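EVE domain-containing protein (PDB 2EVE) is of unknown function but carries an EVE domain, related to PUA and ASCH domains, and may bind modified nucleic acid. Local coordinates at residues A[15-26]-A[96-104]; A[38-49]-A[61-69]. All coordinates share one frame; numbering follows the deposited sequence.

In the fold
Both contacts are built on the mixed sheet of the EVE domain, and their centres lie about 10 Å apart. Contact 1 adds the edge strand 23-26 and helix 15-21 to strand 95-110; contact 2 pairs strands 46-51 and 58-71 as a hairpin. Strands 58-71 and 95-110 are neighbours, so the two contacts join directly, for example through G100 N and K64 O at 2.7 Å. W26 of contact 1 meets F47 and F49 of contact 2 edge-to-face. The tris-hydroxymethyl-methyl-ammonium ion in the pocket of K7, Y50, S52, S53 and L111 is about 10 Å from the W26 side chain and about 11 Å from that of F49.

Contact 1 of 2, residues A[15-26]-A[96-104]; sequences ISDLQRLGKARW and ALDIGFVDI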
loop_
_atom_site.group_PDB
_atom_site.type_symbol
_atom_site.label_atom_id
_atom_site.label_comp_id
_atom_site.label_asym_id
_atom_site.label_seq_id
_atom_site.Cartn_x
_atom_site.Cartn_y
_atom_site.Cartn_z
ATOM N N ILE A 15 -0.462 -9.673 -4.120
ATOM C CA ILE A 15 -1.516 -9.243 -5.023
ATOM C C ILE A 15 -2.350 -10.468 -5.412
ATOM O O ILE A 15 -3.538 -10.344 -5.712
ATOM C CB ILE A 15 -0.940 -8.558 -6.291
ATOM C CG1 ILE A 15 -2.076 -8.084 -7.198
ATOM C CG2 ILE A 15 -0.012 -9.509 -7.028
ATOM C CD1 ILE A 15 -2.923 -6.974 -6.605
ATOM N N SER A 16 -1.728 -11.648 -5.399
ATOM C CA SER A 16 -2.448 -12.878 -5.728
ATOM C C SER A 16 -3.475 -13.179 -4.640
ATOM O O SER A 16 -4.573 -13.659 -4.929
ATOM C CB SER A 16 -1.482 -14.064 -5.864
ATOM O OG SER A 16 -0.716 -13.966 -7.051
ATOM N N ASP A 17 -3.113 -12.903 -3.389
ATOM C CA ASP A 17 -4.033 -13.131 -2.279
ATOM C C ASP A 17 -5.222 -12.195 -2.422
ATOM O O ASP A 17 -6.361 -12.589 -2.175
ATOM C CB ASP A 17 -3.360 -12.874 -0.926
ATOM C CG ASP A 17 -2.278 -13.889 -0.599
ATOM O OD1 ASP A 17 -2.497 -15.099 -0.828
ATOM O OD2 ASP A 17 -1.217 -13.475 -0.092
ATOM N N LEU A 18 -4.960 -10.949 -2.815
ATOM C CA LEU A 18 -6.035 -9.972 -2.977
ATOM C C LEU A 18 -6.948 -10.389 -4.123
ATOM O O LEU A 18 -8.164 -10.241 -4.039
ATOM C CB LEU A 18 -5.466 -8.571 -3.244
ATOM C CG LEU A 18 -6.500 -7.457 -3.484
ATOM C CD1 LEU A 18 -7.436 -7.348 -2.284
ATOM C CD2 LEU A 18 -5.786 -6.126 -3.720
ATOM N N GLN A 19 -6.358 -10.909 -5.194
ATOM C CA GLN A 19 -7.141 -11.359 -6.334
ATOM C C GLN A 19 -8.078 -12.477 -5.879
ATOM O O GLN A 19 -9.247 -12.521 -6.271
ATOM C CB GLN A 19 -6.211 -11.865 -7.438
ATOM C CG GLN A 19 -6.920 -12.393 -8.671
ATOM C CD GLN A 19 -5.937 -12.853 -9.728
ATOM O OE1 GLN A 19 -4.981 -13.569 -9.428
ATOM N NE2 GLN A 19 -6.171 -12.455 -10.973
ATOM N N ARG A 20 -7.561 -13.369 -5.042
ATOM C CA ARG A 20 -8.345 -14.489 -4.526
ATOM C C ARG A 20 -9.464 -14.037 -3.595
ATOM O O ARG A 20 -10.622 -14.435 -3.758
ATOM C CB ARG A 20 -7.430 -15.477 -3.786
ATOM C CG ARG A 20 -8.174 -16.527 -2.954
ATOM C CD ARG A 20 -7.223 -17.576 -2.384
ATOM N NE ARG A 20 -6.136 -16.994 -1.596
ATOM C CZ ARG A 20 -6.248 -16.571 -0.339
ATOM N NH1 ARG A 20 -7.409 -16.660 0.303
ATOM N NH2 ARG A 20 -5.193 -16.060 0.279
ATOM N N LEU A 21 -9.110 -13.204 -2.618
ATOM C CA LEU A 21 -10.060 -12.711 -1.631
ATOM C C LEU A 21 -11.116 -11.752 -2.164
ATOM O O LEU A 21 -12.225 -11.693 -1.632
ATOM C CB LEU A 21 -9.307 -12.038 -0.482
ATOM C CG LEU A 21 -8.438 -12.962 0.374
ATOM C CD1 LEU A 21 -7.653 -12.126 1.370
ATOM C CD2 LEU A 21 -9.316 -13.972 1.107
ATOM N N GLY A 22 -10.779 -11.001 -3.208
ATOM C CA GLY A 22 -11.729 -10.050 -3.760
ATOM C C GLY A 22 -11.642 -8.756 -2.983
ATOM O O GLY A 22 -11.461 -7.679 -3.552
ATOM N N LYS A 23 -11.796 -8.860 -1.669
ATOM C CA LYS A 23 -11.679 -7.695 -0.810
ATOM C C LYS A 23 -11.060 -8.183 0.486
ATOM O O LYS A 23 -11.242 -9.341 0.879
ATOM C CB LYS A 23 -13.041 -7.029 -0.578
ATOM C CG LYS A 23 -13.824 -7.469 0.637
ATOM C CD LYS A 23 -15.031 -6.549 0.819
ATOM C CE LYS A 23 -15.919 -6.981 1.972
ATOM N NZ LYS A 23 -15.276 -6.820 3.302
ATOM N N ALA A 24 -10.303 -7.306 1.132
ATOM C CA ALA A 24 -9.620 -7.658 2.363
ATOM C C ALA A 24 -9.294 -6.424 3.190
ATOM O O ALA A 24 -9.499 -5.295 2.745
ATOM C CB ALA A 24 -8.332 -8.406 2.029
ATOM N N ARG A 25 -8.782 -6.647 4.396
ATOM C CA ARG A 25 -8.410 -5.549 5.276
ATOM C C ARG A 25 -6.920 -5.261 5.166
ATOM O O ARG A 25 -6.094 -6.175 5.197
ATOM C CB ARG A 25 -8.741 -5.882 6.733
ATOM C CG ARG A 25 -8.405 -4.756 7.713
ATOM C CD ARG A 25 -8.764 -5.140 9.139
ATOM N NE ARG A 25 -7.922 -6.224 9.636
ATOM C CZ ARG A 25 -8.351 -7.183 10.449
ATOM N NH1 ARG A 25 -9.616 -7.193 10.853
ATOM N NH2 ARG A 25 -7.517 -8.124 10.865
ATOM N N TRP A 26 -6.585 -3.984 5.025
ATOM C CA TRP A 26 -5.195 -3.560 4.954
ATOM C C TRP A 26 -4.908 -3.027 6.347
ATOM O O TRP A 26 -5.520 -2.054 6.778
ATOM C CB TRP A 26 -5.025 -2.439 3.930
ATOM C CG TRP A 26 -3.599 -2.226 3.508
ATOM C CD1 TRP A 26 -2.647 -1.479 4.143
ATOM C CD2 TRP A 26 -2.963 -2.801 2.363
ATOM N NE1 TRP A 26 -1.449 -1.557 3.459
ATOM C CE2 TRP A 26 -1.618 -2.365 2.365
ATOM C CE3 TRP A 26 -3.398 -3.651 1.339
ATOM C CZ2 TRP A 26 -0.707 -2.748 1.373
ATOM C CZ3 TRP A 26 -2.493 -4.030 0.353
ATOM C CH2 TRP A 26 -1.162 -3.581 0.381
ATOM N N ALA A 96 -6.889 1.146 9.842
ATOM C CA ALA A 96 -6.840 0.151 8.786
ATOM C C ALA A 96 -7.955 0.544 7.833
ATOM O O ALA A 96 -8.697 1.490 8.092
ATOM C CB ALA A 96 -7.110 -1.236 9.354
ATOM N N LEU A 97 -8.065 -0.165 6.721
ATOM C CA LEU A 97 -9.137 0.106 5.781
ATOM C C LEU A 97 -9.336 -1.125 4.925
ATOM O O LEU A 97 -8.512 -2.034 4.945
ATOM C CB LEU A 97 -8.825 1.346 4.931
ATOM C CG LEU A 97 -7.476 1.512 4.226
ATOM C CD1 LEU A 97 -7.317 0.480 3.125
ATOM C CD2 LEU A 97 -7.411 2.921 3.651
ATOM N N ASP A 98 -10.448 -1.179 4.204
ATOM C CA ASP A 98 -10.706 -2.330 3.356
ATOM C C ASP A 98 -10.388 -1.994 1.912
ATOM O O ASP A 98 -10.710 -0.906 1.430
ATOM C CB ASP A 98 -12.165 -2.777 3.464
ATOM C CG ASP A 98 -12.552 -3.194 4.870
ATOM O OD1 ASP A 98 -11.684 -3.700 5.614
ATOM O OD2 ASP A 98 -13.737 -3.024 5.224
ATOM N N ILE A 99 -9.751 -2.938 1.227
ATOM C CA ILE A 99 -9.380 -2.757 -0.168
ATOM C C ILE A 99 -9.965 -3.856 -1.047
ATOM O O ILE A 99 -10.371 -4.911 -0.561
ATOM C CB ILE A 99 -7.853 -2.778 -0.354
ATOM C CG1 ILE A 99 -7.295 -4.142 0.064
ATOM C CG2 ILE A 99 -7.214 -1.665 0.469
ATOM C CD1 ILE A 99 -5.987 -4.492 -0.596
ATOM N N GLY A 100 -9.998 -3.594 -2.349
ATOM C CA GLY A 100 -10.521 -4.566 -3.289
ATOM C C GLY A 100 -9.583 -4.777 -4.462
ATOM O O GLY A 100 -8.758 -3.916 -4.774
ATOM N N PHE A 101 -9.708 -5.925 -5.119
ATOM C CA PHE A 101 -8.852 -6.239 -6.256
ATOM C C PHE A 101 -9.239 -5.480 -7.517
ATOM O O PHE A 101 -10.421 -5.288 -7.807
ATOM C CB PHE A 101 -8.886 -7.745 -6.548
ATOM C CG PHE A 101 -8.051 -8.157 -7.729
ATOM C CD1 PHE A 101 -8.642 -8.440 -8.957
ATOM C CD2 PHE A 101 -6.669 -8.260 -7.611
ATOM C CE1 PHE A 101 -7.866 -8.823 -10.056
ATOM C CE2 PHE A 101 -5.882 -8.642 -8.699
ATOM C CZ PHE A 101 -6.484 -8.924 -9.925
ATOM N N VAL A 102 -8.230 -5.024 -8.252
ATOM C CA VAL A 102 -8.464 -4.328 -9.507
ATOM C C VAL A 102 -7.712 -5.036 -10.633
ATOM O O VAL A 102 -8.315 -5.422 -11.631
ATOM C CB VAL A 102 -8.031 -2.838 -9.441
ATOM C CG1 VAL A 102 -8.153 -2.201 -10.823
ATOM C CG2 VAL A 102 -8.911 -2.082 -8.453
ATOM N N ASP A 103 -6.405 -5.228 -10.476
ATOM C CA ASP A 103 -5.640 -5.894 -11.524
ATOM C C ASP A 103 -4.323 -6.470 -11.022
ATOM O O ASP A 103 -3.778 -6.031 -10.009
ATOM C CB ASP A 103 -5.389 -4.906 -12.676
ATOM C CG ASP A 103 -4.913 -5.587 -13.951
ATOM O OD1 ASP A 103 -5.242 -6.774 -14.164
ATOM O OD2 ASP A 103 -4.222 -4.924 -14.754
ATOM N N ILE A 104 -3.828 -7.481 -11.726
ATOM C CA ILE A 104 -2.565 -8.103 -11.367
ATOM C C ILE A 104 -1.682 -8.082 -12.610
ATOM O O ILE A 104 -2.129 -8.414 -13.709
ATOM C CB ILE A 104 -2.768 -9.553 -10.862
ATOM C CG1 ILE A 104 -1.417 -10.173 -10.514
ATOM C CG2 ILE A 104 -3.528 -10.372 -11.898
ATOM C CD1 ILE A 104 -1.514 -11.539 -9.871
HETATM O O HOH W 1 -15.821 -3.708 3.657
#
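Residues 22-26 run antiparallel to 97-101 through five backbone hydrogen bonds, from F101 N to G22 O at one end to the pair W26 and L97 at the other, and the axis of helix 15-21 crosses the same strand at 99°. The bond from W26 N to L97 O is short at 2.7 Å and almost straight (176°). On the face shared with A24, the CD1 methyl of I99 reaches the edge of the W26 indole, 3.3 Å from CE3, and also touches L18 CD2 at 3.5 Å. Its CG1 sits between backbone N and carbonyl carbon (chi1 62°), which swings that methyl across to the helix and tryptophan. The helix gives way at G22, whose positive phi turns the chain into the outermost strand of the sheet, so the helix packs on the strand that its own continuation pairs with. F101 packs against the helix: Q19 CB stands over one ring face, a CH-pi contact 3.8 Å from the centroid, while D103 N is over the opposite face and I15 CD1 approaches the edge. I104 then packs its CD1 on I15 CG2 at 3.8 Å. On the face of K23 and R25, a water links K23 NZ (3.2 Å) with D98 OD2 (2.7 Å); D98 OD1 is hydrogen-bonded to Y70 OH, and R25 turns to D27 in a salt bridge.

Contact 2 of 2, residues A[38-49]-A[61-69]; sequences LRTMAEGDEFFF and GIGKIVKTA
The F47 ring lies across the backbone of G63, whose CA stands over one face, a CH-pi contact 3.9 Å from the centroid, while K64 O sits at the ring edge; the F48 ring has G61 O at its edge and runs alongside I62, CD1 to CG1 at 3.9 Å. With CG between backbone N and carbonyl carbon (chi1 70°), F47 folds back over the partner strand, its CE2 and CZ lying against the G63 backbone. Next to that ring, I65 CD1 wedges between F47 CD2 and the selenomethionine M41, packing tightly on its CE at 3.5 Å. The strands form an antiparallel hairpin: F47 and G63 exchange two bonds, I65 N reaches D45 O, and G44 N returns to I65 O at 2.9 Å, nearly straight (171°). Ahead of the strand, A42 to D45 makes a type II turn, braced by A42 N to D45 OD2 at 2.8 Å; that carboxylate also takes W4 NE1 and the backbone N of A2. A water ties L38 O and M41 O to A69 N, beyond the corner at V66 and K67. Strand 3-8 flanks strand 46-51 in the sheet, strand 95-110 borders 58-71, and helix 139-149 covers the side of F48 and I62, where W142 stacks on F48.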
loop_
_atom_site.group_PDB
_atom_site.type_symbol
_atom_site.label_atom_id
_atom_site.label_comp_id
_atom_site.label_asym_id
_atom_site.label_seq_id
_atom_site.Cartn_x
_atom_site.Cartn_y
_atom_site.Cartn_z
ATOM N N LEU A 38 -3.079 7.253 4.691
ATOM C CA LEU A 38 -4.106 6.219 4.636
ATOM C C LEU A 38 -5.471 6.770 5.043
ATOM O O LEU A 38 -6.488 6.446 4.432
ATOM C CB LEU A 38 -3.703 5.042 5.535
ATOM C CG LEU A 38 -4.614 3.810 5.572
ATOM C CD1 LEU A 38 -3.772 2.569 5.817
ATOM C CD2 LEU A 38 -5.673 3.972 6.648
ATOM N N ARG A 39 -5.489 7.619 6.066
ATOM C CA ARG A 39 -6.735 8.207 6.543
ATOM C C ARG A 39 -7.386 9.158 5.537
ATOM O O ARG A 39 -8.580 9.432 5.635
ATOM C CB ARG A 39 -6.493 8.940 7.865
ATOM C CG ARG A 39 -6.276 8.009 9.047
ATOM C CD ARG A 39 -5.938 8.796 10.298
ATOM N NE ARG A 39 -6.009 7.963 11.495
ATOM C CZ ARG A 39 -5.798 8.418 12.726
ATOM N NH1 ARG A 39 -5.495 9.698 12.925
ATOM N NH2 ARG A 39 -5.913 7.596 13.763
ATOM N N THR A 40 -6.616 9.670 4.579
ATOM C CA THR A 40 -7.192 10.578 3.593
ATOM C C THR A 40 -7.666 9.863 2.329
ATOM O O THR A 40 -8.242 10.488 1.432
ATOM C CB THR A 40 -6.215 11.719 3.191
ATOM O OG1 THR A 40 -5.056 11.185 2.531
ATOM C CG2 THR A 40 -5.789 12.505 4.426
HETATM N N MSE A 41 -7.432 8.556 2.252
HETATM C CA MSE A 41 -7.876 7.783 1.096
HETATM C C MSE A 41 -9.399 7.734 1.105
HETATM O O MSE A 41 -10.020 7.677 2.167
HETATM C CB MSE A 41 -7.297 6.368 1.151
HETATM C CG MSE A 41 -5.789 6.342 1.007
HETATM SE SE MSE A 41 -5.056 4.573 1.205
HETATM C CE MSE A 41 -4.852 4.096 -0.653
ATOM N N ALA A 42 -9.997 7.764 -0.080
ATOM C CA ALA A 42 -11.451 7.740 -0.200
ATOM C C ALA A 42 -11.921 6.526 -0.984
ATOM O O ALA A 42 -11.153 5.925 -1.735
ATOM C CB ALA A 42 -11.932 9.006 -0.885
ATOM N N GLU A 43 -13.190 6.167 -0.806
ATOM C CA GLU A 43 -13.764 5.028 -1.514
ATOM C C GLU A 43 -13.630 5.271 -3.015
ATOM O O GLU A 43 -13.968 6.349 -3.511
ATOM C CB GLU A 43 -15.243 4.873 -1.156
ATOM C CG GLU A 43 -15.510 4.653 0.321
ATOM C CD GLU A 43 -16.984 4.730 0.659
ATOM O OE1 GLU A 43 -17.770 3.953 0.074
ATOM O OE2 GLU A 43 -17.357 5.570 1.507
ATOM N N GLY A 44 -13.135 4.272 -3.735
ATOM C CA GLY A 44 -12.974 4.422 -5.169
ATOM C C GLY A 44 -11.555 4.755 -5.579
ATOM O O GLY A 44 -11.170 4.530 -6.728
ATOM N N ASP A 45 -10.775 5.311 -4.654
ATOM C CA ASP A 45 -9.383 5.634 -4.955
ATOM C C ASP A 45 -8.688 4.330 -5.320
ATOM O O ASP A 45 -9.074 3.259 -4.851
ATOM C CB ASP A 45 -8.675 6.240 -3.740
ATOM C CG ASP A 45 -9.062 7.688 -3.485
ATOM O OD1 ASP A 45 -9.839 8.265 -4.276
ATOM O OD2 ASP A 45 -8.579 8.247 -2.482
ATOM N N GLU A 46 -7.669 4.415 -6.164
ATOM C CA GLU A 46 -6.928 3.226 -6.562
ATOM C C GLU A 46 -5.499 3.335 -6.065
ATOM O O GLU A 46 -5.004 4.435 -5.822
ATOM C CB GLU A 46 -6.946 3.075 -8.083
ATOM C CG GLU A 46 -8.314 2.716 -8.633
ATOM C CD GLU A 46 -8.366 2.778 -10.146
ATOM O OE1 GLU A 46 -8.212 3.886 -10.701
ATOM O OE2 GLU A 46 -8.565 1.721 -10.776
ATOM N N PHE A 47 -4.835 2.196 -5.906
ATOM C CA PHE A 47 -3.457 2.205 -5.435
ATOM C C PHE A 47 -2.634 1.100 -6.056
ATOM O O PHE A 47 -3.157 0.044 -6.420
ATOM C CB PHE A 47 -3.411 2.060 -3.907
ATOM C CG PHE A 47 -3.807 0.692 -3.407
ATOM C CD1 PHE A 47 -2.852 -0.303 -3.210
ATOM C CD2 PHE A 47 -5.139 0.403 -3.126
ATOM C CE1 PHE A 47 -3.222 -1.568 -2.742
ATOM C CE2 PHE A 47 -5.518 -0.857 -2.660
ATOM C CZ PHE A 47 -4.561 -1.839 -2.466
ATOM N N PHE A 48 -1.339 1.358 -6.192
ATOM C CA PHE A 48 -0.432 0.351 -6.712
ATOM C C PHE A 48 -0.049 -0.545 -5.548
ATOM O O PHE A 48 0.312 -0.062 -4.473
ATOM C CB PHE A 48 0.825 0.991 -7.300
ATOM C CG PHE A 48 0.608 1.618 -8.638
ATOM C CD1 PHE A 48 -0.037 0.914 -9.651
ATOM C CD2 PHE A 48 1.048 2.910 -8.893
ATOM C CE1 PHE A 48 -0.240 1.489 -10.898
ATOM C CE2 PHE A 48 0.849 3.495 -10.138
ATOM C CZ PHE A 48 0.203 2.784 -11.144
ATOM N N PHE A 49 -0.155 -1.850 -5.769
ATOM C CA PHE A 49 0.179 -2.856 -4.763
ATOM C C PHE A 49 1.665 -3.166 -4.957
ATOM O O PHE A 49 2.053 -3.829 -5.920
ATOM C CB PHE A 49 -0.678 -4.110 -5.007
ATOM C CG PHE A 49 -0.724 -5.081 -3.846
ATOM C CD1 PHE A 49 0.441 -5.619 -3.303
ATOM C CD2 PHE A 49 -1.953 -5.499 -3.337
ATOM C CE1 PHE A 49 0.380 -6.566 -2.267
ATOM C CE2 PHE A 49 -2.025 -6.439 -2.311
ATOM C CZ PHE A 49 -0.860 -6.975 -1.771
ATOM N N GLY A 61 0.617 -4.959 -8.953
ATOM C CA GLY A 61 -0.759 -4.856 -9.393
ATOM C C GLY A 61 -1.446 -3.598 -8.912
ATOM O O GLY A 61 -0.798 -2.651 -8.455
ATOM N N ILE A 62 -2.770 -3.604 -9.005
ATOM C CA ILE A 62 -3.592 -2.468 -8.617
ATOM C C ILE A 62 -4.749 -2.895 -7.719
ATOM O O ILE A 62 -5.343 -3.956 -7.912
ATOM C CB ILE A 62 -4.178 -1.783 -9.868
ATOM C CG1 ILE A 62 -3.040 -1.341 -10.789
ATOM C CG2 ILE A 62 -5.042 -0.599 -9.466
ATOM C CD1 ILE A 62 -3.523 -0.796 -12.127
ATOM N N GLY A 63 -5.057 -2.057 -6.733
ATOM C CA GLY A 63 -6.162 -2.326 -5.830
ATOM C C GLY A 63 -7.001 -1.068 -5.714
ATOM O O GLY A 63 -6.632 -0.031 -6.261
ATOM N N LYS A 64 -8.132 -1.147 -5.021
ATOM C CA LYS A 64 -8.990 0.019 -4.846
ATOM C C LYS A 64 -9.478 0.074 -3.408
ATOM O O LYS A 64 -9.489 -0.937 -2.704
ATOM C CB LYS A 64 -10.191 -0.041 -5.800
ATOM C CG LYS A 64 -11.158 -1.180 -5.519
ATOM C CD LYS A 64 -12.247 -1.236 -6.582
ATOM C CE LYS A 64 -13.220 -2.371 -6.319
ATOM N NZ LYS A 64 -14.246 -2.467 -7.392
ATOM N N ILE A 65 -9.877 1.258 -2.966
ATOM C CA ILE A 65 -10.362 1.412 -1.603
ATOM C C ILE A 65 -11.865 1.160 -1.563
ATOM O O ILE A 65 -12.629 1.814 -2.267
ATOM C CB ILE A 65 -10.067 2.829 -1.079
ATOM C CG1 ILE A 65 -8.562 3.116 -1.183
ATOM C CG2 ILE A 65 -10.573 2.975 0.349
ATOM C CD1 ILE A 65 -7.670 2.059 -0.541
ATOM N N VAL A 66 -12.290 0.204 -0.745
ATOM C CA VAL A 66 -13.711 -0.105 -0.652
ATOM C C VAL A 66 -14.349 0.448 0.614
ATOM O O VAL A 66 -15.544 0.740 0.634
ATOM C CB VAL A 66 -13.955 -1.626 -0.755
ATOM C CG1 VAL A 66 -13.360 -2.151 -2.051
ATOM C CG2 VAL A 66 -13.353 -2.335 0.432
ATOM N N LYS A 67 -13.557 0.593 1.671
ATOM C CA LYS A 67 -14.055 1.153 2.927
ATOM C C LYS A 67 -12.967 2.046 3.514
ATOM O O LYS A 67 -11.823 1.617 3.660
ATOM C CB LYS A 67 -14.409 0.036 3.905
ATOM C CG LYS A 67 -15.048 0.516 5.191
ATOM C CD LYS A 67 -15.496 -0.679 6.013
ATOM C CE LYS A 67 -16.167 -0.266 7.299
ATOM N NZ LYS A 67 -16.656 -1.467 8.028
ATOM N N THR A 68 -13.319 3.285 3.844
ATOM C CA THR A 68 -12.347 4.223 4.386
ATOM C C THR A 68 -11.862 3.837 5.779
ATOM O O THR A 68 -12.429 2.964 6.443
ATOM C CB THR A 68 -12.894 5.678 4.409
ATOM O OG1 THR A 68 -14.066 5.749 5.230
ATOM C CG2 THR A 68 -13.236 6.143 2.991
ATOM N N ALA A 69 -10.801 4.509 6.209
ATOM C CA ALA A 69 -10.142 4.252 7.485
ATOM C C ALA A 69 -10.984 4.093 8.743
ATOM O O ALA A 69 -11.917 4.850 9.001
ATOM C CB ALA A 69 -9.087 5.319 7.722
HETATM O O HOH W 2 -9.289 6.441 4.544
#